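Local coordinates for protein histidine acid phosphatase (Bifidobacterium longum subsp. infantis, PDB 6RXD) that probably removes phosphate groups from inositol polyphosphates such as phytate, and from 2,3-bisphosphoglycerate, as a histidine acid phosphatase of the MINPP type, at residues G87-M99 against A279-C291. Numbering follows the deposited sequence. Where two conformers were deposited one is given.
Sequences GITAANVENGYGM and APGADASKDPDAC. With ZN (zinc ion), chain D.
Asp287 OD2 is gripped by two donors where, in this branch-2 histidine phosphatase, the end of helix 75-95 meets the loop between strands 264-265 and 297-298: the backbone N of Tyr97, 3.0 Å from OD2 on a nearly straight bond (167°), and a water that also donates to Val93 O. The amide arrives on the syn side, 25° out of the carboxylate plane. A second water joins Asp287 OD1 to Tyr97 O, so both carboxylate oxygens hold the chain just after Gly96, whose positive phi ends the helix and opens a type II turn to Met99. With an alanine at Asp287, the Tyr97 amide would probably lose its acceptor and the two waters their link to the loop. OD2 also lies at the edge of the Tyr97 ring, 3.6 Å from CD2, which packs 3.8 Å from Ala290 CB; Asn92 CB lies above one face, toward its rim, and the phenol OH is hydrogen-bonded to Asp56. Farther up the helix, Val93 sets both methyls against the type II turn 279-282, CG1 3.8 Å from Gly281 C and CG2 against Ala279 CB. Glu94 chelates a zinc ion shared with His326, OE2 at 2.3 Å.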
loop_
_atom_site.group_PDB
_atom_site.type_symbol
_atom_site.label_atom_id
_atom_site.label_comp_id
_atom_site.label_asym_id
_atom_site.label_seq_id
_atom_site.Cartn_x
_atom_site.Cartn_y
_atom_site.Cartn_z
ATOM N N GLY A 87 18.519 3.864 17.649
ATOM C CA GLY A 87 18.882 3.369 16.334
ATOM C C GLY A 87 17.852 3.670 15.255
ATOM O O GLY A 87 18.212 4.127 14.173
ATOM N N ILE A 88 16.572 3.412 15.526
ATOM C CA ILE A 88 15.560 3.675 14.502
ATOM C C ILE A 88 15.365 5.181 14.300
ATOM O O ILE A 88 15.107 5.655 13.187
ATOM C CB ILE A 88 14.220 2.930 14.765
ATOM C CG1 ILE A 88 13.364 2.927 13.491
ATOM C CG2 ILE A 88 13.456 3.549 15.930
ATOM C CD1 ILE A 88 12.335 1.812 13.437
ATOM N N THR A 89 15.531 5.943 15.371
ATOM C CA THR A 89 15.452 7.393 15.252
ATOM C C THR A 89 16.601 7.911 14.391
ATOM O O THR A 89 16.396 8.709 13.475
ATOM C CB THR A 89 15.454 8.038 16.637
ATOM O OG1 THR A 89 14.241 7.673 17.300
ATOM C CG2 THR A 89 15.545 9.575 16.547
ATOM N N ALA A 90 17.811 7.425 14.659
ATOM C CA ALA A 90 18.966 7.850 13.880
ATOM C C ALA A 90 18.834 7.486 12.406
ATOM O O ALA A 90 19.258 8.241 11.539
ATOM C CB ALA A 90 20.253 7.269 14.468
ATOM N N ALA A 91 18.257 6.327 12.118
ATOM C CA ALA A 91 18.051 5.911 10.737
ATOM C C ALA A 91 17.087 6.866 10.027
ATOM O O ALA A 91 17.287 7.237 8.861
ATOM C CB ALA A 91 17.532 4.491 10.688
ATOM N N ASN A 92 16.036 7.259 10.734
ATOM C CA ASN A 92 15.071 8.201 10.181
ATOM C C ASN A 92 15.596 9.621 10.031
ATOM O O ASN A 92 15.264 10.315 9.064
ATOM C CB ASN A 92 13.799 8.194 11.028
ATOM C CG ASN A 92 12.896 7.048 10.679
ATOM O OD1 ASN A 92 12.198 7.095 9.663
ATOM N ND2 ASN A 92 12.913 5.998 11.501
ATOM N N VAL A 93 16.423 10.051 10.973
ATOM C CA VAL A 93 17.008 11.382 10.889
ATOM C C VAL A 93 17.885 11.475 9.647
ATOM O O VAL A 93 17.826 12.448 8.890
ATOM C CB VAL A 93 17.795 11.724 12.166
ATOM C CG1 VAL A 93 18.717 12.912 11.937
ATOM C CG2 VAL A 93 16.830 12.017 13.304
ATOM N N GLU A 94 18.655 10.426 9.400
ATOM C CA GLU A 94 19.527 10.411 8.234
ATOM C C GLU A 94 18.758 10.357 6.917
ATOM O O GLU A 94 19.102 11.047 5.956
ATOM C CB GLU A 94 20.483 9.228 8.315
ATOM C CG GLU A 94 21.371 9.125 7.115
ATOM C CD GLU A 94 22.188 7.880 7.141
ATOM O OE1 GLU A 94 23.420 7.974 6.952
ATOM O OE2 GLU A 94 21.591 6.797 7.338
ATOM N N ASN A 95 17.726 9.529 6.862
ATOM C CA ASN A 95 16.962 9.381 5.632
ATOM C C ASN A 95 16.001 10.529 5.400
ATOM O O ASN A 95 15.685 10.863 4.259
ATOM C CB ASN A 95 16.198 8.062 5.632
ATOM C CG ASN A 95 17.019 6.924 5.092
ATOM O OD1 ASN A 95 18.248 6.986 5.069
ATOM N ND2 ASN A 95 16.345 5.873 4.645
ATOM N N GLY A 96 15.560 11.146 6.489
ATOM C CA GLY A 96 14.520 12.148 6.438
ATOM C C GLY A 96 13.253 11.417 6.820
ATOM O O GLY A 96 12.942 10.365 6.254
ATOM N N TYR A 97 12.530 11.933 7.801
ATOM C CA TYR A 97 11.287 11.280 8.173
ATOM C C TYR A 97 10.309 11.267 6.996
ATOM O O TYR A 97 10.225 12.239 6.230
ATOM C CB TYR A 97 10.678 11.955 9.395
ATOM C CG TYR A 97 11.272 11.482 10.701
ATOM C CD1 TYR A 97 10.659 10.474 11.433
ATOM C CD2 TYR A 97 12.441 12.047 11.203
ATOM C CE1 TYR A 97 11.184 10.029 12.636
ATOM C CE2 TYR A 97 12.979 11.610 12.406
ATOM C CZ TYR A 97 12.342 10.606 13.117
ATOM O OH TYR A 97 12.869 10.154 14.307
ATOM N N GLY A 98 9.615 10.138 6.841
ATOM C CA GLY A 98 8.590 9.973 5.822
ATOM C C GLY A 98 9.105 9.543 4.463
ATOM O O GLY A 98 8.318 9.209 3.577
ATOM N N MET A 99 10.422 9.542 4.294
ATOM C CA MET A 99 11.003 9.301 2.975
ATOM C C MET A 99 11.027 7.821 2.600
ATOM O O MET A 99 10.937 6.947 3.467
ATOM C CB MET A 99 12.420 9.874 2.926
ATOM C CG MET A 99 12.460 11.355 3.175
ATOM S SD MET A 99 11.753 12.254 1.783
ATOM C CE MET A 99 13.115 12.175 0.619
ATOM N N ALA A 279 13.788 15.374 16.745
ATOM C CA ALA A 279 14.649 14.196 16.836
ATOM C C ALA A 279 16.115 14.612 16.991
ATOM O O ALA A 279 16.554 15.571 16.349
ATOM C CB ALA A 279 14.475 13.337 15.611
ATOM N N PRO A 280 16.873 13.901 17.848
ATOM C CA PRO A 280 18.292 14.229 18.048
ATOM C C PRO A 280 19.049 14.220 16.723
ATOM O O PRO A 280 18.911 13.264 15.950
ATOM C CB PRO A 280 18.796 13.084 18.934
ATOM C CG PRO A 280 17.586 12.606 19.663
ATOM C CD PRO A 280 16.459 12.743 18.665
ATOM N N GLY A 281 19.814 15.278 16.456
ATOM C CA GLY A 281 20.622 15.360 15.248
ATOM C C GLY A 281 19.907 15.911 14.029
ATOM O O GLY A 281 20.520 16.157 12.986
ATOM N N ALA A 282 18.600 16.113 14.148
ATOM C CA ALA A 282 17.814 16.584 13.023
ATOM C C ALA A 282 17.834 18.104 12.908
ATOM O O ALA A 282 17.952 18.811 13.908
ATOM C CB ALA A 282 16.381 16.087 13.138
ATOM N N ASP A 283 17.699 18.587 11.677
ATOM C CA ASP A 283 17.598 20.011 11.387
ATOM C C ASP A 283 16.139 20.298 11.073
ATOM O O ASP A 283 15.639 19.897 10.015
ATOM C CB ASP A 283 18.468 20.351 10.172
ATOM C CG ASP A 283 18.509 21.846 9.857
ATOM O OD1 ASP A 283 19.547 22.295 9.323
ATOM O OD2 ASP A 283 17.523 22.570 10.123
ATOM N N ALA A 284 15.463 20.997 11.982
ATOM C CA ALA A 284 14.027 21.249 11.862
ATOM C C ALA A 284 13.646 21.981 10.576
ATOM O O ALA A 284 12.537 21.809 10.064
ATOM C CB ALA A 284 13.523 22.021 13.079
ATOM N N SER A 285 14.554 22.804 10.057
ATOM C CA SER A 285 14.251 23.595 8.865
ATOM C C SER A 285 14.333 22.767 7.584
ATOM O O SER A 285 13.723 23.114 6.573
ATOM C CB SER A 285 15.165 24.823 8.769
ATOM O OG SER A 285 16.487 24.452 8.411
ATOM N N LYS A 286 15.085 21.675 7.626
ATOM C CA LYS A 286 15.218 20.809 6.463
ATOM C C LYS A 286 14.329 19.569 6.561
ATOM O O LYS A 286 13.918 19.012 5.547
ATOM C CB LYS A 286 16.679 20.417 6.244
ATOM C CG LYS A 286 17.325 21.149 5.078
ATOM C CD LYS A 286 18.814 20.869 4.999
ATOM C CE LYS A 286 19.547 21.462 6.190
ATOM N NZ LYS A 286 21.006 21.153 6.151
ATOM N N ASP A 287 14.026 19.147 7.785
ATOM C CA ASP A 287 13.139 18.002 7.983
ATOM C C ASP A 287 12.077 18.313 9.038
ATOM O O ASP A 287 12.207 17.904 10.191
ATOM C CB ASP A 287 13.952 16.770 8.389
ATOM C CG ASP A 287 13.113 15.506 8.466
ATOM O OD1 ASP A 287 11.912 15.552 8.130
ATOM O OD2 ASP A 287 13.665 14.450 8.850
ATOM N N PRO A 288 11.005 19.020 8.636
ATOM C CA PRO A 288 9.940 19.433 9.561
ATOM C C PRO A 288 9.287 18.249 10.265
ATOM O O PRO A 288 8.783 18.388 11.383
ATOM C CB PRO A 288 8.915 20.111 8.641
ATOM C CG PRO A 288 9.696 20.524 7.429
ATOM C CD PRO A 288 10.757 19.479 7.257
ATOM N N ASP A 289 9.298 17.094 9.610
ATOM C CA ASP A 289 8.675 15.901 10.169
ATOM C C ASP A 289 9.503 15.288 11.288
ATOM O O ASP A 289 9.041 14.386 11.984
ATOM C CB ASP A 289 8.394 14.886 9.066
ATOM C CG ASP A 289 7.239 15.309 8.182
ATOM O OD1 ASP A 289 6.195 15.719 8.733
ATOM O OD2 ASP A 289 7.370 15.259 6.940
ATOM N N ALA A 290 10.719 15.789 11.484
ATOM C CA ALA A 290 11.531 15.335 12.613
ATOM C C ALA A 290 11.081 15.989 13.917
ATOM O O ALA A 290 11.566 15.652 14.998
ATOM C CB ALA A 290 13.000 15.599 12.359
ATOM N N CYS A 291 10.149 16.928 13.805
ATOM C CA CYS A 291 9.549 17.564 14.956
ATOM C C CYS A 291 8.086 17.148 15.026
ATOM O O CYS A 291 7.293 17.509 14.157
ATOM C CB CYS A 291 9.653 19.076 14.804
ATOM S SG CYS A 291 11.322 19.660 14.518
HETATM ZN ZN ZN D . 23.366 6.014 8.525
HETATM O O HOH W 1 16.269 14.563 9.324
HETATM O O HOH W 2 11.709 14.435 5.566
HETATM O O HOH W 3 24.801 7.092 10.153
#